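Side-chain contacts in putative oxidoreductase molybdopterin-binding subunit (Sulfolobus tokodaii, PDB 4ZOH), which binds a pterin cytosine dinucleotide and is probably the large, molybdenum-carrying subunit of an oxidoreductase of the xanthine dehydrogenase and aldehyde oxidase family: residues I82-D87 with A229-M234; L179-S184 with H189-N194; K258-E263 with E344-I349; A314-Y319 with N374-T379. All blocks are in the same frame, centred on the assembly; numbering follows the deposited sequence.

Contact 1 (I82-D87 with A229-M234); sequences IVIAKD and AKLALM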
loop_
_atom_site.group_PDB
_atom_site.type_symbol
_atom_site.label_atom_id
_atom_site.label_comp_id
_atom_site.label_asym_id
_atom_site.label_seq_id
_atom_site.Cartn_x
_atom_site.Cartn_y
_atom_site.Cartn_z
ATOM N N ILE A 82 -23.427 -2.953 -11.035
ATOM C CA ILE A 82 -22.057 -3.077 -10.470
ATOM C C ILE A 82 -21.997 -4.373 -9.670
ATOM O O ILE A 82 -22.865 -4.582 -8.805
ATOM C CB ILE A 82 -21.664 -1.931 -9.530
ATOM C CG1 ILE A 82 -22.011 -0.560 -10.078
ATOM C CG2 ILE A 82 -20.178 -2.038 -9.205
ATOM C CD1 ILE A 82 -23.261 0.058 -9.509
ATOM N N VAL A 83 -21.036 -5.261 -9.972
ATOM C CA VAL A 83 -20.876 -6.415 -9.175
ATOM C C VAL A 83 -19.607 -6.260 -8.335
ATOM O O VAL A 83 -18.623 -5.582 -8.785
ATOM C CB VAL A 83 -20.876 -7.719 -9.948
ATOM C CG1 VAL A 83 -22.121 -7.813 -10.893
ATOM C CG2 VAL A 83 -19.585 -7.985 -10.714
ATOM N N ILE A 84 -19.625 -6.902 -7.143
ATOM C CA ILE A 84 -18.464 -6.944 -6.209
ATOM C C ILE A 84 -18.096 -8.383 -5.835
ATOM O O ILE A 84 -18.972 -9.207 -5.515
ATOM C CB ILE A 84 -18.692 -6.069 -4.974
ATOM C CG1 ILE A 84 -19.321 -4.736 -5.426
ATOM C CG2 ILE A 84 -17.376 -5.925 -4.154
ATOM C CD1 ILE A 84 -19.039 -3.492 -4.627
ATOM N N ALA A 85 -16.821 -8.739 -5.960
ATOM C CA ALA A 85 -16.431 -10.090 -5.576
ATOM C C ALA A 85 -15.013 -10.101 -4.960
ATOM O O ALA A 85 -14.329 -9.069 -4.897
ATOM C CB ALA A 85 -16.533 -11.058 -6.762
ATOM N N LYS A 86 -14.592 -11.275 -4.534
ATOM C CA LYS A 86 -13.339 -11.485 -3.849
ATOM C C LYS A 86 -12.174 -11.178 -4.729
ATOM O O LYS A 86 -11.158 -10.765 -4.204
ATOM C CB LYS A 86 -13.279 -12.943 -3.393
ATOM C CG LYS A 86 -11.942 -13.533 -2.968
ATOM C CD LYS A 86 -11.879 -15.047 -3.220
ATOM C CE LYS A 86 -11.096 -15.768 -2.132
ATOM N NZ LYS A 86 -11.671 -17.105 -1.759
ATOM N N ASP A 87 -12.289 -11.462 -6.034
ATOM C CA ASP A 87 -11.237 -11.128 -7.020
ATOM C C ASP A 87 -11.788 -10.987 -8.442
ATOM O O ASP A 87 -12.980 -11.270 -8.683
ATOM C CB ASP A 87 -10.072 -12.118 -6.956
ATOM C CG ASP A 87 -10.331 -13.356 -7.691
ATOM O OD1 ASP A 87 -11.454 -13.684 -8.082
ATOM O OD2 ASP A 87 -9.382 -14.036 -7.902
ATOM N N ALA A 229 -16.435 5.289 -6.024
ATOM C CA ALA A 229 -16.233 6.137 -4.911
ATOM C C ALA A 229 -17.449 6.103 -3.923
ATOM O O ALA A 229 -17.280 6.025 -2.695
ATOM C CB ALA A 229 -15.983 7.494 -5.406
ATOM N N LYS A 230 -18.638 6.126 -4.492
ATOM C CA LYS A 230 -19.858 6.092 -3.761
ATOM C C LYS A 230 -20.011 4.699 -3.090
ATOM O O LYS A 230 -20.333 4.617 -1.945
ATOM C CB LYS A 230 -21.012 6.329 -4.750
ATOM C CG LYS A 230 -22.384 6.007 -4.145
ATOM C CD LYS A 230 -22.744 7.183 -3.236
ATOM C CE LYS A 230 -24.232 7.548 -3.359
ATOM N NZ LYS A 230 -24.631 7.726 -1.953
ATOM N N LEU A 231 -19.802 3.622 -3.826
ATOM C CA LEU A 231 -19.692 2.324 -3.207
ATOM C C LEU A 231 -18.701 2.181 -2.046
ATOM O O LEU A 231 -19.010 1.459 -1.062
ATOM C CB LEU A 231 -19.446 1.243 -4.232
ATOM C CG LEU A 231 -20.600 1.000 -5.206
ATOM C CD1 LEU A 231 -20.106 0.106 -6.314
ATOM C CD2 LEU A 231 -21.808 0.378 -4.499
ATOM N N ALA A 232 -17.542 2.880 -2.131
ATOM C CA ALA A 232 -16.549 2.746 -1.089
ATOM C C ALA A 232 -17.099 3.313 0.214
ATOM O O ALA A 232 -16.803 2.730 1.249
ATOM C CB ALA A 232 -15.207 3.413 -1.449
ATOM N N LEU A 233 -17.843 4.436 0.170
ATOM C CA LEU A 233 -18.540 4.960 1.368
ATOM C C LEU A 233 -19.452 3.937 2.058
ATOM O O LEU A 233 -19.520 3.856 3.274
ATOM C CB LEU A 233 -19.357 6.234 1.083
ATOM C CG LEU A 233 -18.649 7.333 0.295
ATOM C CD1 LEU A 233 -19.557 8.529 0.282
ATOM C CD2 LEU A 233 -17.277 7.658 0.820
ATOM N N MET A 234 -20.102 3.140 1.246
ATOM C CA MET A 234 -21.039 2.172 1.718
ATOM C C MET A 234 -20.354 0.893 2.219
ATOM O O MET A 234 -20.694 0.400 3.268
ATOM C CB MET A 234 -22.017 1.846 0.574
ATOM C CG MET A 234 -23.400 1.494 1.046
ATOM S SD MET A 234 -24.254 0.562 -0.208
ATOM C CE MET A 234 -24.544 -0.907 0.797
#
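Ile82 and Leu231 illustrate how a strand and a helix far apart in sequence can be joined through a single methyl group. The interaction between the segments is entirely apolar, and all of it passes through CD1 of Leu231. In the closest approach, CG2 of Ile82 and CD1 of Leu231 meet tip to tip at 3.6 Å. Ile82 offers this branch because CG2 stands anti to its backbone N, while CG1 takes the place beside that N (chi1 -46°). The second apolar pair is looser: CD1 of Ile84 lies 4.1 Å from CD1 of Leu231, the two side chains running alongside one another and pointing opposite ways. Ile82 and Ile84 alternate with Val83, whose side chain starts away from the helix and meets Leu94 and Ile95 of helix 88-95 on the other face. No hydrogen bond crosses between the segments; the strand spends its backbone polar groups on Phe55, Ala35, Gly53 and Phe33. Phe55 and Ile60 also touch Leu231 and widen the apolar patch. With the alpha carbons of Ile82 and Leu231 still 9.4 Å apart, this is helix-on-sheet packing, here of helix 223-235 against strand 79-85 of a mixed sheet.

Contact 2 (L179-S184 with H189-N194); sequences LTFYSS and HYLRRN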
loop_
_atom_site.group_PDB
_atom_site.type_symbol
_atom_site.label_atom_id
_atom_site.label_comp_id
_atom_site.label_asym_id
_atom_site.label_seq_id
_atom_site.Cartn_x
_atom_site.Cartn_y
_atom_site.Cartn_z
ATOM N N LEU A 179 -12.287 9.487 2.455
ATOM C CA LEU A 179 -12.120 8.677 1.252
ATOM C C LEU A 179 -10.726 8.877 0.678
ATOM O O LEU A 179 -10.352 9.989 0.359
ATOM C CB LEU A 179 -13.107 9.073 0.155
ATOM C CG LEU A 179 -13.135 8.269 -1.166
ATOM C CD1 LEU A 179 -13.260 6.790 -0.972
ATOM C CD2 LEU A 179 -14.221 8.831 -2.076
ATOM N N THR A 180 -9.970 7.796 0.538
ATOM C CA THR A 180 -8.724 7.884 -0.310
ATOM C C THR A 180 -9.020 7.191 -1.634
ATOM O O THR A 180 -9.551 6.092 -1.602
ATOM C CB THR A 180 -7.514 7.278 0.407
ATOM O OG1 THR A 180 -7.313 8.007 1.623
ATOM C CG2 THR A 180 -6.276 7.389 -0.432
ATOM N N PHE A 181 -8.753 7.867 -2.758
ATOM C CA PHE A 181 -9.121 7.392 -4.125
ATOM C C PHE A 181 -7.906 7.440 -5.054
ATOM O O PHE A 181 -7.388 8.559 -5.313
ATOM C CB PHE A 181 -10.191 8.353 -4.749
ATOM C CG PHE A 181 -11.017 7.700 -5.858
ATOM C CD1 PHE A 181 -12.099 6.889 -5.563
ATOM C CD2 PHE A 181 -10.726 7.918 -7.201
ATOM C CE1 PHE A 181 -12.854 6.271 -6.585
ATOM C CE2 PHE A 181 -11.488 7.338 -8.218
ATOM C CZ PHE A 181 -12.560 6.517 -7.915
ATOM N N TYR A 182 -7.431 6.270 -5.537
ATOM C CA TYR A 182 -6.307 6.239 -6.500
ATOM C C TYR A 182 -6.936 6.048 -7.865
ATOM O O TYR A 182 -7.841 5.251 -7.991
ATOM C CB TYR A 182 -5.362 5.077 -6.272
ATOM C CG TYR A 182 -4.720 4.965 -4.907
ATOM C CD1 TYR A 182 -3.361 5.318 -4.727
ATOM C CD2 TYR A 182 -5.443 4.469 -3.816
ATOM C CE1 TYR A 182 -2.746 5.135 -3.502
ATOM C CE2 TYR A 182 -4.832 4.307 -2.582
ATOM C CZ TYR A 182 -3.503 4.649 -2.452
ATOM O OH TYR A 182 -2.950 4.523 -1.238
ATOM N N SER A 183 -6.435 6.721 -8.879
ATOM C CA SER A 183 -7.059 6.565 -10.155
ATOM C C SER A 183 -6.068 6.835 -11.263
ATOM O O SER A 183 -5.195 7.754 -11.144
ATOM C CB SER A 183 -8.264 7.543 -10.304
ATOM O OG SER A 183 -8.970 7.329 -11.543
ATOM N N SER A 184 -6.268 6.114 -12.352
ATOM C CA SER A 184 -5.516 6.364 -13.559
ATOM C C SER A 184 -6.186 7.570 -14.184
ATOM O O SER A 184 -7.115 7.452 -14.970
ATOM C CB SER A 184 -5.493 5.125 -14.491
ATOM O OG SER A 184 -4.688 5.390 -15.640
ATOM N N HIS A 189 -6.108 16.555 -8.517
ATOM C CA HIS A 189 -6.778 17.661 -7.867
ATOM C C HIS A 189 -8.130 17.912 -8.504
ATOM O O HIS A 189 -9.096 18.164 -7.769
ATOM C CB HIS A 189 -5.873 18.895 -7.897
ATOM C CG HIS A 189 -4.453 18.587 -7.516
ATOM N ND1 HIS A 189 -4.047 18.476 -6.198
ATOM C CD2 HIS A 189 -3.345 18.366 -8.274
ATOM C CE1 HIS A 189 -2.744 18.202 -6.164
ATOM N NE2 HIS A 189 -2.292 18.137 -7.406
ATOM N N TYR A 190 -8.208 17.747 -9.827
ATOM C CA TYR A 190 -9.462 17.870 -10.567
ATOM C C TYR A 190 -10.429 16.703 -10.308
ATOM O O TYR A 190 -11.614 16.912 -10.036
ATOM C CB TYR A 190 -9.212 18.059 -12.071
ATOM C CG TYR A 190 -10.460 18.225 -12.881
ATOM C CD1 TYR A 190 -11.362 19.284 -12.630
ATOM C CD2 TYR A 190 -10.727 17.350 -13.922
ATOM C CE1 TYR A 190 -12.528 19.416 -13.394
ATOM C CE2 TYR A 190 -11.870 17.467 -14.698
ATOM C CZ TYR A 190 -12.752 18.512 -14.435
ATOM O OH TYR A 190 -13.862 18.555 -15.218
ATOM N N LEU A 191 -9.906 15.478 -10.310
ATOM C CA LEU A 191 -10.696 14.337 -9.871
ATOM C C LEU A 191 -11.190 14.547 -8.400
ATOM O O LEU A 191 -12.312 14.258 -8.084
ATOM C CB LEU A 191 -9.964 13.005 -10.083
ATOM C CG LEU A 191 -10.651 11.752 -9.546
ATOM C CD1 LEU A 191 -11.950 11.630 -10.398
ATOM C CD2 LEU A 191 -9.780 10.538 -9.812
ATOM N N ARG A 192 -10.358 15.064 -7.523
ATOM C CA ARG A 192 -10.857 15.303 -6.206
ATOM C C ARG A 192 -12.086 16.285 -6.202
ATOM O O ARG A 192 -13.098 16.005 -5.546
ATOM C CB ARG A 192 -9.778 15.876 -5.327
ATOM C CG ARG A 192 -10.253 15.962 -3.895
ATOM C CD ARG A 192 -9.233 16.634 -3.011
ATOM N NE ARG A 192 -9.979 17.205 -1.895
ATOM C CZ ARG A 192 -10.563 18.416 -1.921
ATOM N NH1 ARG A 192 -10.442 19.216 -3.001
ATOM N NH2 ARG A 192 -11.283 18.828 -0.851
ATOM N N ARG A 193 -11.971 17.399 -6.936
ATOM C CA ARG A 193 -13.070 18.331 -7.057
ATOM C C ARG A 193 -14.313 17.640 -7.609
ATOM O O ARG A 193 -15.401 17.888 -7.120
ATOM C CB ARG A 193 -12.695 19.520 -7.876
ATOM C CG ARG A 193 -11.891 20.524 -7.115
ATOM C CD ARG A 193 -11.660 21.788 -7.956
ATOM N NE ARG A 193 -10.801 21.546 -9.151
ATOM C CZ ARG A 193 -9.451 21.511 -9.140
ATOM N NH1 ARG A 193 -8.752 21.620 -8.014
ATOM N NH2 ARG A 193 -8.786 21.348 -10.275
ATOM N N ASN A 194 -14.160 16.764 -8.589
ATOM C CA ASN A 194 -15.286 16.046 -9.134
ATOM C C ASN A 194 -15.913 15.133 -8.072
ATOM O O ASN A 194 -17.131 15.046 -7.959
ATOM C CB ASN A 194 -14.916 15.265 -10.382
ATOM C CG ASN A 194 -14.621 16.177 -11.572
ATOM O OD1 ASN A 194 -15.120 17.302 -11.608
ATOM N ND2 ASN A 194 -13.781 15.698 -12.557
#
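Leu191 has the largest share of the surface buried here, and its CD2 methyl is the atom that meets both strand residues, Phe181 and Ser183. Its CG stands anti to the backbone N (chi1 175°), which carries the branch off helix 188-199 toward the sheet. Phe181 follows in buried area. Its side chain crosses that of Leu191 at about a right angle, and CD2 of the ring comes 3.8 Å from CD2 of Leu191, in an oblique approach. Ser183, two residues on along the same face of strand 179-183, packs more tightly: its CB lies 3.4 Å from CD2 of Leu191, closer than usual for two carbons. The OG of Ser183 is 3.7 Å from that methyl, but its bonding lies with the carboxylate of Glu225, through OE2, and more weakly with the carbonyl of Gly169. Val206, on strand 204-207, touches both Phe181 and Leu191, so the third element of this beta-alpha-beta unit shares the packing. The chemistry implies that between these two segments the fit is van der Waals packing, with no hydrogen bond, and that the one hydroxyl beside the methyl is buried yet satisfied by its neighbours.

Contact 3 (K258-E263 with E344-I349); sequences KKLKFE and ERIVNI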
loop_
_atom_site.group_PDB
_atom_site.type_symbol
_atom_site.label_atom_id
_atom_site.label_comp_id
_atom_site.label_asym_id
_atom_site.label_seq_id
_atom_site.Cartn_x
_atom_site.Cartn_y
_atom_site.Cartn_z
ATOM N N LYS A 258 -16.387 14.550 -36.343
ATOM C CA LYS A 258 -16.963 15.810 -36.849
ATOM C C LYS A 258 -16.994 15.871 -38.381
ATOM O O LYS A 258 -16.079 15.389 -39.036
ATOM C CB LYS A 258 -16.249 17.028 -36.276
ATOM C CG LYS A 258 -16.151 16.991 -34.780
ATOM C CD LYS A 258 -15.366 18.139 -34.252
ATOM C CE LYS A 258 -15.518 18.144 -32.737
ATOM N NZ LYS A 258 -14.896 16.864 -32.212
ATOM N N LYS A 259 -18.051 16.463 -38.927
ATOM C CA LYS A 259 -18.340 16.562 -40.372
ATOM C C LYS A 259 -18.426 18.033 -40.773
ATOM O O LYS A 259 -19.155 18.823 -40.110
ATOM C CB LYS A 259 -19.708 15.912 -40.645
ATOM C CG LYS A 259 -19.952 15.493 -42.095
ATOM C CD LYS A 259 -21.392 15.062 -42.358
ATOM C CE LYS A 259 -21.447 13.582 -42.500
ATOM N NZ LYS A 259 -22.737 13.274 -43.146
ATOM N N LEU A 260 -17.712 18.430 -41.832
ATOM C CA LEU A 260 -17.887 19.797 -42.383
ATOM C C LEU A 260 -18.476 19.767 -43.792
ATOM O O LEU A 260 -17.868 19.164 -44.705
ATOM C CB LEU A 260 -16.590 20.605 -42.371
ATOM C CG LEU A 260 -16.760 22.043 -42.795
ATOM C CD1 LEU A 260 -17.486 22.839 -41.717
ATOM C CD2 LEU A 260 -15.373 22.641 -43.021
ATOM N N LYS A 261 -19.689 20.349 -43.939
ATOM C CA LYS A 261 -20.314 20.669 -45.258
ATOM C C LYS A 261 -19.767 22.046 -45.531
ATOM O O LYS A 261 -20.034 22.993 -44.750
ATOM C CB LYS A 261 -21.844 20.752 -45.183
ATOM C CG LYS A 261 -22.559 19.655 -44.368
ATOM C CD LYS A 261 -22.930 18.418 -45.192
ATOM C CE LYS A 261 -23.923 17.485 -44.502
ATOM N NZ LYS A 261 -25.295 18.081 -44.465
ATOM N N PHE A 262 -18.938 22.180 -46.576
ATOM C CA PHE A 262 -18.223 23.477 -46.773
ATOM C C PHE A 262 -18.479 24.031 -48.169
ATOM O O PHE A 262 -18.806 23.297 -49.086
ATOM C CB PHE A 262 -16.694 23.379 -46.469
ATOM C CG PHE A 262 -15.881 22.752 -47.592
ATOM C CD1 PHE A 262 -15.447 23.524 -48.697
ATOM C CD2 PHE A 262 -15.591 21.399 -47.577
ATOM C CE1 PHE A 262 -14.762 22.936 -49.757
ATOM C CE2 PHE A 262 -14.877 20.812 -48.609
ATOM C CZ PHE A 262 -14.448 21.586 -49.695
ATOM N N GLU A 263 -18.276 25.327 -48.336
ATOM C CA GLU A 263 -18.187 25.870 -49.654
ATOM C C GLU A 263 -17.111 26.899 -49.543
ATOM O O GLU A 263 -17.125 27.713 -48.624
ATOM C CB GLU A 263 -19.547 26.468 -50.113
ATOM C CG GLU A 263 -19.459 27.614 -51.135
ATOM C CD GLU A 263 -20.817 28.064 -51.697
ATOM O OE1 GLU A 263 -20.921 28.281 -52.947
ATOM O OE2 GLU A 263 -21.785 28.186 -50.903
ATOM N N GLU A 344 -6.882 22.695 -43.997
ATOM C CA GLU A 344 -5.742 22.178 -44.790
ATOM C C GLU A 344 -6.180 21.242 -45.894
ATOM O O GLU A 344 -5.584 21.229 -46.987
ATOM C CB GLU A 344 -4.661 21.569 -43.902
ATOM C CG GLU A 344 -4.046 22.537 -42.952
ATOM C CD GLU A 344 -3.320 23.641 -43.721
ATOM O OE1 GLU A 344 -2.352 23.274 -44.444
ATOM O OE2 GLU A 344 -3.764 24.837 -43.627
ATOM N N ARG A 345 -7.267 20.525 -45.705
ATOM C CA ARG A 345 -7.823 19.801 -46.817
ATOM C C ARG A 345 -8.436 20.740 -47.894
ATOM O O ARG A 345 -8.188 20.579 -49.104
ATOM C CB ARG A 345 -8.855 18.822 -46.327
ATOM C CG ARG A 345 -8.264 17.653 -45.496
ATOM C CD ARG A 345 -7.394 16.748 -46.359
ATOM N NE ARG A 345 -8.182 16.143 -47.420
ATOM C CZ ARG A 345 -7.995 16.339 -48.726
ATOM N NH1 ARG A 345 -6.963 17.088 -49.160
ATOM N NH2 ARG A 345 -8.817 15.721 -49.596
ATOM N N ILE A 346 -9.226 21.711 -47.449
ATOM C CA ILE A 346 -9.889 22.652 -48.323
ATOM C C ILE A 346 -8.790 23.330 -49.187
ATOM O O ILE A 346 -8.932 23.322 -50.374
ATOM C CB ILE A 346 -10.733 23.684 -47.498
ATOM C CG1 ILE A 346 -12.074 23.036 -47.046
ATOM C CG2 ILE A 346 -11.033 24.957 -48.310
ATOM C CD1 ILE A 346 -12.675 23.766 -45.859
ATOM N N VAL A 347 -7.723 23.873 -48.559
ATOM C CA VAL A 347 -6.588 24.507 -49.229
ATOM C C VAL A 347 -6.015 23.596 -50.350
ATOM O O VAL A 347 -5.715 24.076 -51.473
ATOM C CB VAL A 347 -5.483 24.869 -48.229
ATOM C CG1 VAL A 347 -4.144 25.091 -48.928
ATOM C CG2 VAL A 347 -5.816 26.148 -47.479
ATOM N N ASN A 348 -5.910 22.295 -50.093
ATOM C CA ASN A 348 -5.381 21.424 -51.132
ATOM C C ASN A 348 -6.397 21.144 -52.199
ATOM O O ASN A 348 -6.048 20.916 -53.382
ATOM C CB ASN A 348 -4.816 20.115 -50.582
ATOM C CG ASN A 348 -3.342 20.173 -50.320
ATOM O OD1 ASN A 348 -2.756 21.184 -49.839
ATOM N ND2 ASN A 348 -2.705 19.083 -50.705
ATOM N N ILE A 349 -7.669 21.167 -51.803
ATOM C CA ILE A 349 -8.719 20.823 -52.745
ATOM C C ILE A 349 -8.749 21.962 -53.757
ATOM O O ILE A 349 -8.914 21.732 -54.927
ATOM C CB ILE A 349 -10.086 20.589 -52.047
ATOM C CG1 ILE A 349 -10.127 19.184 -51.478
ATOM C CG2 ILE A 349 -11.247 20.864 -53.006
ATOM C CD1 ILE A 349 -11.044 19.132 -50.302
#
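Ile346 is the first residue of the 344-349 helical turn to reach strand 258-263, and it does so over the aromatic ring of Phe262. Its CG1 sits 3.6 Å from the ring centroid and 3° off the normal, a CH-pi contact centred on the face. The chain then runs back along the ring, bringing CD1 of Ile346 to 3.8 Å from CG of Phe262. That same methyl is 4.1 Å from CD2 of Leu260, whose side chain crosses Ile346 at about a right angle. One helical turn later, Ile349 adds a lighter, oblique touch, its CD1 lying 4.2 Å from CZ of Phe262. The ring meets Ile346 face-on with CG of Phe262 between its backbone N and carbonyl carbon (chi1 79°). A serine in place of Phe262 would probably open a gap beside Ile346 and take away the partner of Ile349 CD1. The axes of 258-263 and 344-349 come within 10.8 Å, at 39° between their N-to-C directions. Strand 254-266 lies between strands 272-282 and 149-161 in a mixed sheet, and helix 336-353 packs against it while meeting helix 673-688 through Glu344, Arg345 and Asn348.

Contact 4 (A314-Y319 with N374-T379); sequences ADIDAY and NIFGVT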
loop_
_atom_site.group_PDB
_atom_site.type_symbol
_atom_site.label_atom_id
_atom_site.label_comp_id
_atom_site.label_asym_id
_atom_site.label_seq_id
_atom_site.Cartn_x
_atom_site.Cartn_y
_atom_site.Cartn_z
ATOM N N ALA A 314 -16.135 34.489 -42.920
ATOM C CA ALA A 314 -16.681 33.118 -42.846
ATOM C C ALA A 314 -17.999 33.074 -42.078
ATOM O O ALA A 314 -18.239 33.875 -41.195
ATOM C CB ALA A 314 -15.658 32.184 -42.167
ATOM N N ASP A 315 -18.769 32.059 -42.333
ATOM C CA ASP A 315 -20.054 31.917 -41.735
ATOM C C ASP A 315 -20.269 30.412 -41.547
ATOM O O ASP A 315 -20.582 29.751 -42.511
ATOM C CB ASP A 315 -21.135 32.533 -42.682
ATOM C CG ASP A 315 -22.595 32.454 -42.100
ATOM O OD1 ASP A 315 -22.871 31.623 -41.194
ATOM O OD2 ASP A 315 -23.477 33.229 -42.555
ATOM N N ILE A 316 -20.110 29.884 -40.314
ATOM C CA ILE A 316 -20.198 28.405 -40.059
ATOM C C ILE A 316 -21.282 28.092 -39.055
ATOM O O ILE A 316 -21.331 28.641 -37.978
ATOM C CB ILE A 316 -18.850 27.811 -39.508
ATOM C CG1 ILE A 316 -17.693 28.170 -40.492
ATOM C CG2 ILE A 316 -18.965 26.284 -39.297
ATOM C CD1 ILE A 316 -17.687 27.356 -41.772
ATOM N N ASP A 317 -22.139 27.183 -39.424
ATOM C CA ASP A 317 -23.272 26.875 -38.607
ATOM C C ASP A 317 -22.829 25.628 -37.823
ATOM O O ASP A 317 -22.689 24.545 -38.416
ATOM C CB ASP A 317 -24.520 26.619 -39.506
ATOM C CG ASP A 317 -25.840 26.409 -38.678
ATOM O OD1 ASP A 317 -25.961 26.991 -37.599
ATOM O OD2 ASP A 317 -26.760 25.685 -39.139
ATOM N N ALA A 318 -22.532 25.804 -36.518
ATOM C CA ALA A 318 -22.038 24.660 -35.637
ATOM C C ALA A 318 -23.104 23.918 -34.801
ATOM O O ALA A 318 -23.784 24.527 -33.978
ATOM C CB ALA A 318 -20.892 25.131 -34.730
ATOM N N TYR A 319 -23.222 22.624 -35.022
ATOM C CA TYR A 319 -24.009 21.710 -34.201
ATOM C C TYR A 319 -23.170 20.702 -33.369
ATOM O O TYR A 319 -22.228 20.089 -33.903
ATOM C CB TYR A 319 -24.901 20.851 -35.087
ATOM C CG TYR A 319 -26.006 21.601 -35.759
ATOM C CD1 TYR A 319 -25.751 22.286 -36.985
ATOM C CD2 TYR A 319 -27.316 21.642 -35.206
ATOM C CE1 TYR A 319 -26.746 22.990 -37.627
ATOM C CE2 TYR A 319 -28.349 22.346 -35.867
ATOM C CZ TYR A 319 -28.041 23.013 -37.060
ATOM O OH TYR A 319 -28.951 23.704 -37.767
ATOM N N ASN A 374 -7.506 36.176 -35.880
ATOM C CA ASN A 374 -8.287 35.518 -36.932
ATOM C C ASN A 374 -9.761 36.002 -36.927
ATOM O O ASN A 374 -10.208 36.711 -36.020
ATOM C CB ASN A 374 -8.094 33.961 -36.943
ATOM C CG ASN A 374 -9.106 33.151 -36.053
ATOM O OD1 ASN A 374 -10.030 33.679 -35.442
ATOM N ND2 ASN A 374 -8.876 31.827 -35.967
ATOM N N ILE A 375 -10.483 35.525 -37.917
ATOM C CA ILE A 375 -11.803 35.928 -38.259
ATOM C C ILE A 375 -12.809 35.579 -37.163
ATOM O O ILE A 375 -13.845 36.287 -37.001
ATOM C CB ILE A 375 -12.120 35.345 -39.667
ATOM C CG1 ILE A 375 -12.706 36.390 -40.594
ATOM C CG2 ILE A 375 -13.019 34.120 -39.651
ATOM C CD1 ILE A 375 -11.888 37.648 -40.726
ATOM N N PHE A 376 -12.509 34.516 -36.395
ATOM C CA PHE A 376 -13.400 34.067 -35.340
ATOM C C PHE A 376 -12.891 34.492 -33.985
ATOM O O PHE A 376 -13.262 33.902 -32.966
ATOM C CB PHE A 376 -13.628 32.556 -35.406
ATOM C CG PHE A 376 -14.534 32.116 -36.522
ATOM C CD1 PHE A 376 -15.611 32.904 -36.929
ATOM C CD2 PHE A 376 -14.345 30.859 -37.146
ATOM C CE1 PHE A 376 -16.460 32.466 -37.960
ATOM C CE2 PHE A 376 -15.171 30.429 -38.183
ATOM C CZ PHE A 376 -16.251 31.228 -38.577
ATOM N N GLY A 377 -11.987 35.466 -33.982
ATOM C CA GLY A 377 -11.512 36.098 -32.762
ATOM C C GLY A 377 -10.312 35.465 -32.053
ATOM O O GLY A 377 -9.951 35.915 -30.960
ATOM N N VAL A 378 -9.670 34.439 -32.641
ATOM C CA VAL A 378 -8.469 33.852 -31.964
ATOM C C VAL A 378 -7.249 34.751 -32.230
ATOM O O VAL A 378 -6.878 34.986 -33.380
ATOM C CB VAL A 378 -8.148 32.451 -32.500
ATOM C CG1 VAL A 378 -7.099 31.784 -31.607
ATOM C CG2 VAL A 378 -9.411 31.627 -32.640
ATOM N N THR A 379 -6.624 35.239 -31.189
ATOM C CA THR A 379 -5.378 35.967 -31.362
ATOM C C THR A 379 -4.142 35.038 -31.393
ATOM O O THR A 379 -3.790 34.382 -30.397
ATOM C CB THR A 379 -5.218 37.033 -30.285
ATOM O OG1 THR A 379 -6.285 37.981 -30.456
ATOM C CG2 THR A 379 -3.854 37.797 -30.412
#
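A type I beta turn from Asn374 to Gly377 rests its two central side chains, Ile375 and Phe376, against Ala314 and Ile316 of strand 313-321. The contact is apolar, made chiefly by the rim of the Phe376 ring. CG of Phe376 lies anti to the carbonyl carbon (chi1 -74°), and from there the ring extends to the strand. Its CZ is 3.8 Å from CB of Ala314, an oblique approach. The same CZ is 3.9 Å from CG1 of Ile316, which comes at the ring edge, near its plane. CG2 of Ile375 is 4.1 Å from CB of Ala314 and also lies above one face of the Phe376 ring, toward its rim. N of Gly377 bonds to O of Asn374 at 3.0 Å, closing the beta turn. An Asx turn is superposed on it, OD1 of Asn374 accepting from N of Phe376 at 2.8 Å. That OD1 of Asn374 also takes N of Val378, at 2.9 Å. The two donors reach it from opposite faces of the carbonyl plane, the Val378 bond being the straighter (159° at the hydrogen against 134°). ND2 of Asn374 binds the carbonyl of Arg303 and the hydroxyl of Tyr380. With an alanine at Phe376, CG1 of Ile316 would probably lose its partner in the turn, and of the turn's side chains Ala314 would be left with just Ile375. Val302 of helix 288-304 touches both Ile316 and Phe376.

Following the chain from its N terminus, contact 1 opens first, at strand 79-85, and closes its long loop only at helix 223-235. Contact 2 is nested inside that loop, a short closure from strand 179-183 to helix 188-199. The two touch where Ala229 packs on Phe181 and Ala232 on Leu179, so helix 223-235 touches contact 2 as well, and both reach the same mixed sheet. Contact 3 opens at strand 254-266 and closes at helix 336-353. Contact 4 opens between these, at strand 313-321, and closes later, at the loop 374-379, so the two cross. Both reach a second sheet, with centres about 14 Å apart, across the chain's centre from contact 1.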